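Local coordinates for protein OsmC family peroxiredoxin (Aquifex aeolicus, PDB 2E8E) that probably acts as a thiol-dependent peroxidase of the OsmC family, reducing peroxides, at residues Glu5-Thr15 / Lys19-Lys30. Residues are numbered along the deposited sequence; the frame is centred on the assembly and turned at random.
Sequences EVELELSSEAT and KTSIGEITAGEK
The T15 hydroxyl ties the turn at 11-15 to the end of strand 24-28: OG1 takes the K30 amide (N to OG1, 2.8 Å) and donates to the E13 carbonyl (OG1 to O, 2.8 Å), standing 49° out of that carbonyl's plane. With chi1 at -52°, OG1 sits beside its own backbone N, facing K30. E29 N bonds A14 O at 2.9 Å. G28 lies so close to A14 and T15 that a CB would run into A14 O and T15 CA. A valine in place of T15 would probably leave the K30 amide and the E13 carbonyl without their shared partner. Strands 3-12, 15-19 and 24-28 form an antiparallel meander; T15 and K19 are the ends of its middle strand, so T15 pairs with G28 and K19 with E7. S11 and S12 form a classic beta bulge opposite T15. K30 extends across S12 and E13, its NZ in a long salt bridge to E13 OE1 (3.9 Å), perhaps easing the closeness of the E29 carboxylate. The E7-K19 pair is hydrogen-bonded, K19 N to E7 O being 2.8 Å and nearly straight, the return bond weak. E5 to E9 pair with a strand of the second subunit, carrying the sheet across the interface.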
# COMPACT_ATOMS: atom_id res chain seq x y z
N GLU A 5 0.70 4.11 -12.59
CA GLU A 5 -0.74 4.25 -12.73
C GLU A 5 -1.47 2.95 -12.40
O GLU A 5 -1.00 1.86 -12.72
CB GLU A 5 -1.11 4.67 -14.16
CG GLU A 5 -0.83 6.12 -14.49
CD GLU A 5 -1.16 6.46 -15.94
OE1 GLU A 5 -2.18 5.96 -16.45
OE2 GLU A 5 -0.39 7.22 -16.56
N VAL A 6 -2.60 3.07 -11.73
CA VAL A 6 -3.41 1.91 -11.42
C VAL A 6 -4.86 2.33 -11.63
O VAL A 6 -5.18 3.51 -11.55
CB VAL A 6 -3.21 1.41 -9.97
CG1 VAL A 6 -1.75 0.96 -9.77
CG2 VAL A 6 -3.58 2.49 -8.97
N GLU A 7 -5.72 1.36 -11.92
CA GLU A 7 -7.12 1.65 -12.15
C GLU A 7 -7.97 0.64 -11.38
O GLU A 7 -7.72 -0.56 -11.43
CB GLU A 7 -7.46 1.57 -13.64
CG GLU A 7 -6.55 2.40 -14.53
CD GLU A 7 -7.03 2.46 -15.97
OE1 GLU A 7 -7.40 1.40 -16.52
OE2 GLU A 7 -7.02 3.57 -16.56
N LEU A 8 -8.98 1.15 -10.68
CA LEU A 8 -9.87 0.31 -9.90
C LEU A 8 -11.29 0.37 -10.42
O LEU A 8 -11.75 1.41 -10.91
CB LEU A 8 -9.87 0.73 -8.43
CG LEU A 8 -8.69 0.29 -7.56
CD1 LEU A 8 -7.38 0.84 -8.11
CD2 LEU A 8 -8.92 0.78 -6.14
N GLU A 9 -11.99 -0.75 -10.29
CA GLU A 9 -13.38 -0.84 -10.71
C GLU A 9 -14.11 -1.73 -9.71
O GLU A 9 -13.57 -2.74 -9.24
CB GLU A 9 -13.47 -1.43 -12.12
CG GLU A 9 -14.89 -1.58 -12.64
CD GLU A 9 -14.93 -1.86 -14.14
OE1 GLU A 9 -14.12 -2.69 -14.61
OE2 GLU A 9 -15.77 -1.25 -14.83
N LEU A 10 -15.33 -1.35 -9.36
CA LEU A 10 -16.12 -2.10 -8.40
C LEU A 10 -16.25 -3.55 -8.88
O LEU A 10 -16.53 -3.80 -10.06
CB LEU A 10 -17.49 -1.44 -8.25
CG LEU A 10 -18.32 -1.69 -6.99
CD1 LEU A 10 -17.56 -1.23 -5.75
CD2 LEU A 10 -19.64 -0.92 -7.13
N SER A 11 -16.03 -4.50 -7.97
CA SER A 11 -16.11 -5.92 -8.28
C SER A 11 -17.25 -6.59 -7.51
O SER A 11 -17.97 -7.42 -8.05
CB SER A 11 -14.78 -6.61 -7.94
OG SER A 11 -14.44 -6.41 -6.58
N SER A 12 -17.38 -6.22 -6.24
CA SER A 12 -18.44 -6.73 -5.38
C SER A 12 -18.73 -5.61 -4.38
O SER A 12 -18.18 -4.52 -4.51
CB SER A 12 -18.00 -8.00 -4.65
OG SER A 12 -16.91 -7.77 -3.77
N GLU A 13 -19.59 -5.87 -3.40
CA GLU A 13 -19.94 -4.84 -2.42
C GLU A 13 -18.69 -4.22 -1.79
O GLU A 13 -17.91 -4.90 -1.13
CB GLU A 13 -20.82 -5.43 -1.31
CG GLU A 13 -21.14 -4.46 -0.18
CD GLU A 13 -22.11 -5.04 0.84
OE1 GLU A 13 -21.84 -6.13 1.37
OE2 GLU A 13 -23.15 -4.39 1.10
N ALA A 14 -18.52 -2.92 -2.02
CA ALA A 14 -17.40 -2.16 -1.48
C ALA A 14 -16.06 -2.85 -1.73
O ALA A 14 -15.18 -2.82 -0.87
CB ALA A 14 -17.59 -1.92 0.01
N THR A 15 -15.92 -3.46 -2.90
CA THR A 15 -14.69 -4.15 -3.26
C THR A 15 -14.31 -3.77 -4.68
O THR A 15 -15.18 -3.55 -5.53
CB THR A 15 -14.88 -5.67 -3.14
OG1 THR A 15 -15.40 -5.96 -1.84
CG2 THR A 15 -13.55 -6.40 -3.32
N LYS A 19 -6.36 -2.99 -11.21
CA LYS A 19 -5.43 -3.25 -12.31
C LYS A 19 -4.05 -2.62 -12.13
O LYS A 19 -3.93 -1.41 -11.97
CB LYS A 19 -6.04 -2.75 -13.62
CG LYS A 19 -5.15 -2.99 -14.84
CD LYS A 19 -5.85 -2.56 -16.13
CE LYS A 19 -5.02 -2.91 -17.35
NZ LYS A 19 -5.67 -2.49 -18.63
N THR A 20 -3.03 -3.47 -12.16
CA THR A 20 -1.64 -3.03 -12.02
C THR A 20 -0.86 -3.61 -13.20
O THR A 20 -1.43 -4.29 -14.05
CB THR A 20 -1.01 -3.55 -10.72
OG1 THR A 20 -0.74 -4.95 -10.84
CG2 THR A 20 -1.97 -3.33 -9.54
N SER A 21 0.44 -3.34 -13.24
CA SER A 21 1.28 -3.83 -14.34
C SER A 21 1.39 -5.35 -14.47
O SER A 21 1.56 -5.86 -15.58
CB SER A 21 2.69 -3.24 -14.22
OG SER A 21 2.67 -1.85 -14.47
N ILE A 22 1.28 -6.09 -13.37
CA ILE A 22 1.40 -7.54 -13.47
C ILE A 22 0.06 -8.27 -13.47
O ILE A 22 -0.00 -9.47 -13.72
CB ILE A 22 2.28 -8.11 -12.33
CG1 ILE A 22 1.57 -8.02 -10.98
CG2 ILE A 22 3.60 -7.36 -12.28
CD1 ILE A 22 0.57 -9.15 -10.73
N GLY A 23 -1.02 -7.54 -13.20
CA GLY A 23 -2.32 -8.18 -13.19
C GLY A 23 -3.32 -7.46 -12.32
O GLY A 23 -3.09 -6.32 -11.91
N GLU A 24 -4.43 -8.13 -12.03
CA GLU A 24 -5.49 -7.54 -11.23
C GLU A 24 -5.75 -8.31 -9.94
O GLU A 24 -5.76 -9.54 -9.92
CB GLU A 24 -6.78 -7.49 -12.05
CG GLU A 24 -6.63 -6.73 -13.36
CD GLU A 24 -7.84 -6.89 -14.28
OE1 GLU A 24 -8.14 -8.04 -14.66
OE2 GLU A 24 -8.47 -5.87 -14.62
N ILE A 25 -5.95 -7.57 -8.85
CA ILE A 25 -6.25 -8.17 -7.57
C ILE A 25 -7.49 -7.49 -7.02
O ILE A 25 -7.81 -6.37 -7.42
CB ILE A 25 -5.10 -7.99 -6.55
CG1 ILE A 25 -4.71 -6.51 -6.46
CG2 ILE A 25 -3.91 -8.84 -6.96
CD1 ILE A 25 -3.67 -6.23 -5.40
N THR A 26 -8.20 -8.17 -6.13
CA THR A 26 -9.40 -7.61 -5.53
C THR A 26 -9.02 -7.02 -4.19
O THR A 26 -8.43 -7.69 -3.34
CB THR A 26 -10.51 -8.66 -5.34
OG1 THR A 26 -10.00 -9.77 -4.57
CG2 THR A 26 -11.00 -9.16 -6.68
N ALA A 27 -9.34 -5.74 -4.01
CA ALA A 27 -9.03 -5.05 -2.77
C ALA A 27 -10.27 -4.36 -2.23
O ALA A 27 -10.97 -3.66 -2.96
CB ALA A 27 -7.94 -4.01 -3.02
N GLY A 28 -10.54 -4.56 -0.94
CA GLY A 28 -11.70 -3.94 -0.35
C GLY A 28 -12.37 -4.79 0.70
O GLY A 28 -11.77 -5.72 1.25
N GLU A 29 -13.63 -4.48 0.98
CA GLU A 29 -14.41 -5.17 1.98
C GLU A 29 -14.43 -6.70 1.82
O GLU A 29 -14.29 -7.43 2.80
CB GLU A 29 -15.83 -4.61 1.96
CG GLU A 29 -16.68 -4.99 3.15
CD GLU A 29 -17.84 -4.03 3.33
OE1 GLU A 29 -17.58 -2.84 3.60
OE2 GLU A 29 -19.01 -4.47 3.21
N LYS A 30 -14.60 -7.17 0.59
CA LYS A 30 -14.64 -8.61 0.35
C LYS A 30 -13.39 -9.15 -0.33
O LYS A 30 -13.38 -10.26 -0.85
CB LYS A 30 -15.88 -8.97 -0.49
CG LYS A 30 -17.18 -8.69 0.23
CD LYS A 30 -18.38 -9.12 -0.60
CE LYS A 30 -19.68 -8.87 0.16
NZ LYS A 30 -20.87 -9.39 -0.58